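Local coordinates for mitogen-activated protein kinase kinase kinase 7 interacting protein 1 (PDB 2IRM) that is a PP2C-family adapter that probably associates with the kinase TAK1 and promotes its autophosphorylation in JNK and NF-kappa-B signalling, at residues S37-C42 with I55-N60; V62-N67 with L151-S156. All blocks are in the same frame, centred on the assembly; numbering follows the deposited sequence.

In the fold
After strands 15-25 and 31-33 of the other sheet, the chain runs up strand 39-45, turns, and comes back along strand 50-59; contact 1 closes this hairpin near its open end. Strand 50-59 leads directly into helix 63-75. A long and largely helical excursion follows before the chain returns as strand 154-163, and contact 2 closes this second, much wider loop against the start of helix 63-75. The two contacts come in series, neither nested nor crossed. They meet where strands 50-59 and 154-163 pair, at the bond from His59 N to Gly154 O. Together they tie the hairpin, the next strand of the same sheet and the helix lying on it.

Contact 1 (S37-C42 with I55-N60); sequences SRDKKC and ILSGHN
Ser57 OG is held from two directions: it donates to Asp39 OD1 at 2.8 Å and accepts a hydrogen bond from the backbone N of Ser276. The hydroxyl meets Asp39 OD1 from above the carboxylate plane, 43° out of it. Asp39 swings its CG beside the backbone N (chi1 -86°), which carries OD1 over to the serine; OD2 is bonded to Thr349 OG1, so both oxygens of this buried carboxylate have hydroxyl partners.

Asp39 and Ser57 form a non-hydrogen-bonded pair of the antiparallel hairpin made by strands 39-45 and 50-59. The next pair along, Lys40 with Leu56, is hydrogen-bonded both ways: Lys40 N to Leu56 O at 2.8 Å and Leu56 N to Lys40 O at 2.7 Å. Their side chains project to the face under helix 63-75, whereas Asp39, Ser57 and Ile55 share the face turned to the second sheet of the PP2C sandwich, where Asp39 and Ile55 touch strand 344-354. In metal-dependent PP2C phosphatases an Asp-Gly-His sequence usually occupies the place of Ser57-Gly58-His59, and its aspartate binds metal; the serine here is consistent with TAB1 being a pseudophosphatase.

Beyond the aspartate, Gly58 N donates to Arg38 O at 2.9 Å. The Arg38 chain bends at chi2 (-102°) and runs alongside the other strand, laying one guanidinium face over the backbone of Asn60, with CZ 3.5 Å from Asn60 C. At the other end of segment 37-42, Cys42 is tied to Cys44 by a disulfide within its own strand.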
ATOM      1  N   SER A  37       9.776  -7.752   7.559  1.00 56.13           N
ATOM      2  CA  SER A  37       8.558  -7.033   7.175  1.00 55.09           C
ATOM      3  C   SER A  37       8.764  -6.548   5.759  1.00 54.55           C
ATOM      4  O   SER A  37       9.876  -6.166   5.381  1.00 54.55           O
ATOM      5  CB  SER A  37       8.270  -5.840   8.089  1.00 55.24           C
ATOM      6  OG  SER A  37       6.982  -5.301   7.834  1.00 54.08           O
ATOM      7  N   ARG A  38       7.702  -6.593   4.968  1.00 53.80           N
ATOM      8  CA  ARG A  38       7.741  -6.066   3.613  1.00 53.14           C
ATOM      9  C   ARG A  38       7.142  -4.652   3.568  1.00 52.47           C
ATOM     10  O   ARG A  38       7.261  -3.957   2.564  1.00 52.48           O
ATOM     11  CB  ARG A  38       7.011  -7.010   2.652  1.00 53.43           C
ATOM     12  CG  ARG A  38       7.660  -8.385   2.470  1.00 53.68           C
ATOM     13  CD  ARG A  38       8.434  -8.447   1.158  1.00 53.83           C
ATOM     14  NE  ARG A  38       8.968  -9.780   0.858  1.00 54.26           N
ATOM     15  CZ  ARG A  38       8.286 -10.755   0.261  1.00 53.77           C
ATOM     16  NH1 ARG A  38       7.019 -10.574  -0.093  1.00 54.13           N
ATOM     17  NH2 ARG A  38       8.868 -11.920   0.022  1.00 53.46           N
ATOM     18  N   ASP A  39       6.498  -4.240   4.657  1.00 51.61           N
ATOM     19  CA  ASP A  39       5.971  -2.887   4.792  1.00 51.11           C
ATOM     20  C   ASP A  39       7.028  -1.905   5.311  1.00 50.55           C
ATOM     21  O   ASP A  39       7.691  -2.149   6.327  1.00 50.50           O
ATOM     22  CB  ASP A  39       4.777  -2.878   5.744  1.00 51.37           C
ATOM     23  CG  ASP A  39       3.453  -3.205   5.059  1.00 53.02           C
ATOM     24  OD1 ASP A  39       3.396  -3.397   3.818  1.00 54.96           O
ATOM     25  OD2 ASP A  39       2.442  -3.266   5.792  1.00 54.45           O
ATOM     26  N   LYS A  40       7.172  -0.781   4.616  1.00 49.86           N
ATOM     27  CA  LYS A  40       8.075   0.283   5.060  1.00 48.98           C
ATOM     28  C   LYS A  40       7.298   1.560   5.378  1.00 48.41           C
ATOM     29  O   LYS A  40       6.459   2.004   4.595  1.00 48.35           O
ATOM     30  CB  LYS A  40       9.183   0.525   4.032  1.00 48.85           C
ATOM     31  CG  LYS A  40      10.150  -0.656   3.897  1.00 49.40           C
ATOM     32  CD  LYS A  40      11.117  -0.734   5.085  1.00 51.01           C
ATOM     33  CE  LYS A  40      11.625  -2.143   5.340  1.00 50.73           C
ATOM     34  NZ  LYS A  40      12.113  -2.296   6.746  1.00 51.16           N
ATOM     35  N   LYS A  41       7.565   2.119   6.553  1.00 47.75           N
ATOM     36  CA  LYS A  41       6.799   3.242   7.078  1.00 47.12           C
ATOM     37  C   LYS A  41       7.675   4.461   7.303  1.00 46.59           C
ATOM     38  O   LYS A  41       8.883   4.346   7.473  1.00 46.53           O
ATOM     39  CB  LYS A  41       6.087   2.859   8.387  1.00 47.04           C
ATOM     40  CG  LYS A  41       6.747   1.716   9.149  1.00 47.75           C
ATOM     41  CD  LYS A  41       6.861   1.990  10.649  1.00 48.43           C
ATOM     42  CE  LYS A  41       8.045   1.227  11.234  1.00 48.03           C
ATOM     43  NZ  LYS A  41       8.292   1.569  12.653  1.00 49.04           N
ATOM     44  N   CYS A  42       7.052   5.630   7.267  1.00 46.19           N
ATOM     45  CA  CYS A  42       7.671   6.853   7.733  1.00 45.96           C
ATOM     46  C   CYS A  42       6.620   7.728   8.404  1.00 45.72           C
ATOM     47  O   CYS A  42       5.467   7.770   7.984  1.00 45.64           O
ATOM     48  CB  CYS A  42       8.374   7.593   6.590  1.00 45.91           C
ATOM     49  SG  CYS A  42       8.246   9.403   6.681  1.00 46.59           S
ATOM     50  N   ILE A  55       3.238   4.812   3.903  1.00 43.60           N
ATOM     51  CA  ILE A  55       3.456   3.372   3.972  1.00 43.58           C
ATOM     52  C   ILE A  55       3.721   2.871   2.573  1.00 43.48           C
ATOM     53  O   ILE A  55       3.000   3.189   1.630  1.00 43.38           O
ATOM     54  CB  ILE A  55       2.263   2.585   4.542  1.00 43.55           C
ATOM     55  CG1 ILE A  55       1.757   3.199   5.842  1.00 43.45           C
ATOM     56  CG2 ILE A  55       2.668   1.140   4.782  1.00 43.63           C
ATOM     57  CD1 ILE A  55       0.444   2.610   6.299  1.00 43.80           C
ATOM     58  N   LEU A  56       4.778   2.090   2.449  1.00 43.76           N
ATOM     59  CA  LEU A  56       5.117   1.479   1.187  1.00 44.01           C
ATOM     60  C   LEU A  56       5.104  -0.017   1.367  1.00 44.19           C
ATOM     61  O   LEU A  56       5.892  -0.565   2.156  1.00 44.22           O
ATOM     62  CB  LEU A  56       6.474   1.966   0.701  1.00 43.82           C
ATOM     63  CG  LEU A  56       6.303   3.362   0.124  1.00 44.18           C
ATOM     64  CD1 LEU A  56       6.604   4.415   1.186  1.00 43.97           C
ATOM     65  CD2 LEU A  56       7.188   3.520  -1.089  1.00 44.87           C
ATOM     66  N   SER A  57       4.184  -0.668   0.656  1.00 44.04           N
ATOM     67  CA  SER A  57       3.999  -2.099   0.791  1.00 43.93           C
ATOM     68  C   SER A  57       4.741  -2.813  -0.300  1.00 43.78           C
ATOM     69  O   SER A  57       4.382  -2.716  -1.460  1.00 43.74           O
ATOM     70  CB  SER A  57       2.522  -2.437   0.748  1.00 44.06           C
ATOM     71  OG  SER A  57       1.879  -1.962   1.918  1.00 44.90           O
ATOM     72  N   GLY A  58       5.798  -3.516   0.078  1.00 44.11           N
ATOM     73  CA  GLY A  58       6.600  -4.252  -0.888  1.00 44.61           C
ATOM     74  C   GLY A  58       5.880  -5.508  -1.338  1.00 44.92           C
ATOM     75  O   GLY A  58       5.280  -6.211  -0.516  1.00 45.03           O
ATOM     76  N   HIS A  59       5.929  -5.780  -2.642  1.00 44.94           N
ATOM     77  CA  HIS A  59       5.360  -7.000  -3.209  1.00 45.16           C
ATOM     78  C   HIS A  59       6.426  -7.978  -3.710  1.00 45.00           C
ATOM     79  O   HIS A  59       7.269  -7.622  -4.541  1.00 45.15           O
ATOM     80  CB  HIS A  59       4.377  -6.649  -4.320  1.00 45.22           C
ATOM     81  CG  HIS A  59       3.220  -5.837  -3.843  1.00 46.38           C
ATOM     82  ND1 HIS A  59       2.928  -4.586  -4.349  1.00 47.46           N
ATOM     83  CD2 HIS A  59       2.299  -6.083  -2.879  1.00 46.83           C
ATOM     84  CE1 HIS A  59       1.867  -4.103  -3.727  1.00 47.64           C
ATOM     85  NE2 HIS A  59       1.463  -4.993  -2.832  1.00 47.65           N
ATOM     86  N   ASN A  60       6.373  -9.207  -3.206  1.00 44.79           N
ATOM     87  CA  ASN A  60       7.365 -10.247  -3.520  1.00 45.22           C
ATOM     88  C   ASN A  60       8.786  -9.869  -3.123  1.00 45.26           C
ATOM     89  O   ASN A  60       9.730 -10.618  -3.381  1.00 45.30           O
ATOM     90  CB  ASN A  60       7.343 -10.640  -5.001  1.00 45.28           C
ATOM     91  CG  ASN A  60       5.945 -10.850  -5.525  1.00 46.28           C
ATOM     92  OD1 ASN A  60       5.231 -11.759  -5.092  1.00 46.77           O
ATOM     93  ND2 ASN A  60       5.541 -10.008  -6.472  1.00 47.27           N
TER

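Contact 2 (V62-N67 with L151-S156); sequences VTVAEN and LSVGSS
The flat group on the strand side is the peptide joining Gly154 to Ser155, and the branched side chain of Val64 sits over one of its faces. Val64 CB stands 3.9 Å from Gly154 C, almost directly above it, and CG1 lies over the same face, 3.9 Å from Ser155 N. The carbonyl oxygen of this peptide is bonded to His59 N of the neighbouring strand. Gly154 has no side chain, and the valine comes down onto bare backbone.

Val64 spreads its two methyls along the strand. CG1 is anti to the backbone N (chi1 177°) and reaches forward to Ser155, while CG2 reaches back to Val153, meeting its CG1 at 3.7 Å and lying equally near its carbonyl oxygen. The two valines slide past each other in opposite directions, a methyl of each alongside the other.

One residue on, Ala65 CB rests against the Ser155 side chain, with Ser155 CB at 3.8 Å. The Ser155 hydroxyl, buried under the helix, is directed to Ser156 O at 2.7 Å; Ser57 O lies near it as a second, weak partner. This buried polar atom is therefore satisfied from the strand side, and towards the helix the contact is made of van der Waals touches alone.

Helix 63-67 and strand 154-156 approach to 6.6 Å between axes, at an angle of 59°. The helix sits on the outer face of its sheet, as in the layered helix-sheet-sheet-helix PP2C fold: Ala65 also touches Leu56 on strand 50-59, Glu66 reaches Lys40 on strand 39-45, and at this end strand 154-163 is flanked by strand 50-59 along one edge and by strand 229-230 along the other.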
ATOM      1  N   VAL A  62      11.218  -6.617  -0.612  1.00 45.01           N
ATOM      2  CA  VAL A  62      11.309  -5.400   0.181  1.00 44.69           C
ATOM      3  C   VAL A  62      12.182  -4.349  -0.516  1.00 44.82           C
ATOM      4  O   VAL A  62      12.047  -3.146  -0.268  1.00 44.93           O
ATOM      5  CB  VAL A  62      11.833  -5.729   1.597  1.00 44.55           C
ATOM      6  CG1 VAL A  62      13.237  -6.340   1.527  1.00 44.67           C
ATOM      7  CG2 VAL A  62      11.776  -4.519   2.512  1.00 43.95           C
ATOM      8  N   THR A  63      13.063  -4.811  -1.402  1.00 44.82           N
ATOM      9  CA  THR A  63      13.999  -3.938  -2.108  1.00 44.70           C
ATOM     10  C   THR A  63      13.339  -2.655  -2.638  1.00 44.47           C
ATOM     11  O   THR A  63      13.753  -1.553  -2.298  1.00 44.28           O
ATOM     12  CB  THR A  63      14.752  -4.714  -3.224  1.00 44.68           C
ATOM     13  OG1 THR A  63      15.704  -5.589  -2.616  1.00 44.11           O
ATOM     14  CG2 THR A  63      15.492  -3.768  -4.163  1.00 45.06           C
ATOM     15  N   VAL A  64      12.288  -2.798  -3.433  1.00 44.47           N
ATOM     16  CA  VAL A  64      11.671  -1.634  -4.080  1.00 44.50           C
ATOM     17  C   VAL A  64      11.023  -0.641  -3.094  1.00 44.53           C
ATOM     18  O   VAL A  64      11.170   0.567  -3.256  1.00 44.30           O
ATOM     19  CB  VAL A  64      10.672  -2.060  -5.193  1.00 44.38           C
ATOM     20  CG1 VAL A  64       9.983  -0.849  -5.791  1.00 44.29           C
ATOM     21  CG2 VAL A  64      11.392  -2.858  -6.277  1.00 43.67           C
ATOM     22  N   ALA A  65      10.320  -1.158  -2.085  1.00 44.76           N
ATOM     23  CA  ALA A  65       9.663  -0.322  -1.085  1.00 45.01           C
ATOM     24  C   ALA A  65      10.688   0.462  -0.272  1.00 45.57           C
ATOM     25  O   ALA A  65      10.521   1.671  -0.068  1.00 45.80           O
ATOM     26  CB  ALA A  65       8.785  -1.156  -0.179  1.00 44.83           C
ATOM     27  N   GLU A  66      11.743  -0.222   0.184  1.00 45.99           N
ATOM     28  CA  GLU A  66      12.888   0.434   0.833  1.00 46.45           C
ATOM     29  C   GLU A  66      13.379   1.605  -0.022  1.00 46.25           C
ATOM     30  O   GLU A  66      13.260   2.760   0.377  1.00 46.51           O
ATOM     31  CB  GLU A  66      14.036  -0.555   1.060  1.00 46.24           C
ATOM     32  CG  GLU A  66      14.056  -1.260   2.418  1.00 47.18           C
ATOM     33  CD  GLU A  66      15.000  -2.483   2.443  1.00 47.64           C
ATOM     34  OE1 GLU A  66      15.549  -2.817   3.526  1.00 48.00           O
ATOM     35  OE2 GLU A  66      15.190  -3.116   1.370  1.00 49.67           O
ATOM     36  N   ASN A  67      13.891   1.293  -1.210  1.00 46.17           N
ATOM     37  CA  ASN A  67      14.440   2.287  -2.128  1.00 46.24           C
ATOM     38  C   ASN A  67      13.506   3.441  -2.447  1.00 46.32           C
ATOM     39  O   ASN A  67      13.953   4.574  -2.578  1.00 46.40           O
ATOM     40  CB  ASN A  67      14.871   1.624  -3.435  1.00 46.35           C
ATOM     41  CG  ASN A  67      16.043   0.684  -3.256  1.00 46.54           C
ATOM     42  OD1 ASN A  67      16.856   0.849  -2.350  1.00 46.81           O
ATOM     43  ND2 ASN A  67      16.134  -0.317  -4.128  1.00 47.46           N
ATOM     44  N   LEU A 151      12.570  -9.940 -10.886  1.00 49.98           N
ATOM     45  CA  LEU A 151      12.084  -8.658 -11.390  1.00 49.07           C
ATOM     46  C   LEU A 151      10.550  -8.580 -11.376  1.00 48.83           C
ATOM     47  O   LEU A 151       9.933  -7.808 -12.114  1.00 48.64           O
ATOM     48  CB  LEU A 151      12.669  -8.332 -12.772  1.00 48.88           C
ATOM     49  CG  LEU A 151      12.950  -9.450 -13.765  1.00 48.39           C
ATOM     50  CD1 LEU A 151      11.664 -10.012 -14.297  1.00 48.92           C
ATOM     51  CD2 LEU A 151      13.781  -8.921 -14.899  1.00 48.59           C
ATOM     52  N   SER A 152       9.951  -9.398 -10.518  1.00 48.53           N
ATOM     53  CA  SER A 152       8.534  -9.310 -10.220  1.00 48.44           C
ATOM     54  C   SER A 152       8.353  -8.463  -8.970  1.00 48.22           C
ATOM     55  O   SER A 152       7.220  -8.230  -8.533  1.00 48.44           O
ATOM     56  CB  SER A 152       7.957 -10.701  -9.955  1.00 48.59           C
ATOM     57  OG  SER A 152       8.287 -11.146  -8.640  1.00 49.06           O
ATOM     58  N   VAL A 153       9.471  -8.033  -8.381  1.00 47.54           N
ATOM     59  CA  VAL A 153       9.438  -7.240  -7.155  1.00 46.93           C
ATOM     60  C   VAL A 153       9.026  -5.808  -7.474  1.00 46.41           C
ATOM     61  O   VAL A 153       9.556  -5.203  -8.401  1.00 46.41           O
ATOM     62  CB  VAL A 153      10.801  -7.254  -6.399  1.00 46.98           C
ATOM     63  CG1 VAL A 153      10.766  -6.326  -5.194  1.00 46.77           C
ATOM     64  CG2 VAL A 153      11.161  -8.675  -5.943  1.00 47.16           C
ATOM     65  N   GLY A 154       8.067  -5.295  -6.709  1.00 45.75           N
ATOM     66  CA  GLY A 154       7.641  -3.905  -6.799  1.00 45.11           C
ATOM     67  C   GLY A 154       7.017  -3.456  -5.493  1.00 44.71           C
ATOM     68  O   GLY A 154       7.147  -4.141  -4.478  1.00 44.60           O
ATOM     69  N   SER A 155       6.333  -2.313  -5.509  1.00 44.40           N
ATOM     70  CA  SER A 155       5.728  -1.788  -4.284  1.00 44.39           C
ATOM     71  C   SER A 155       4.520  -0.877  -4.472  1.00 44.34           C
ATOM     72  O   SER A 155       4.535   0.032  -5.304  1.00 44.69           O
ATOM     73  CB  SER A 155       6.767  -1.048  -3.445  1.00 44.38           C
ATOM     74  OG  SER A 155       6.205  -0.624  -2.220  1.00 44.76           O
ATOM     75  N   SER A 156       3.478  -1.126  -3.686  1.00 44.01           N
ATOM     76  CA  SER A 156       2.406  -0.158  -3.523  1.00 43.76           C
ATOM     77  C   SER A 156       2.924   0.930  -2.608  1.00 43.49           C
ATOM     78  O   SER A 156       3.903   0.717  -1.887  1.00 43.56           O
ATOM     79  CB  SER A 156       1.179  -0.814  -2.895  1.00 43.85           C
ATOM     80  OG  SER A 156       0.404  -1.463  -3.879  1.00 43.96           O
TER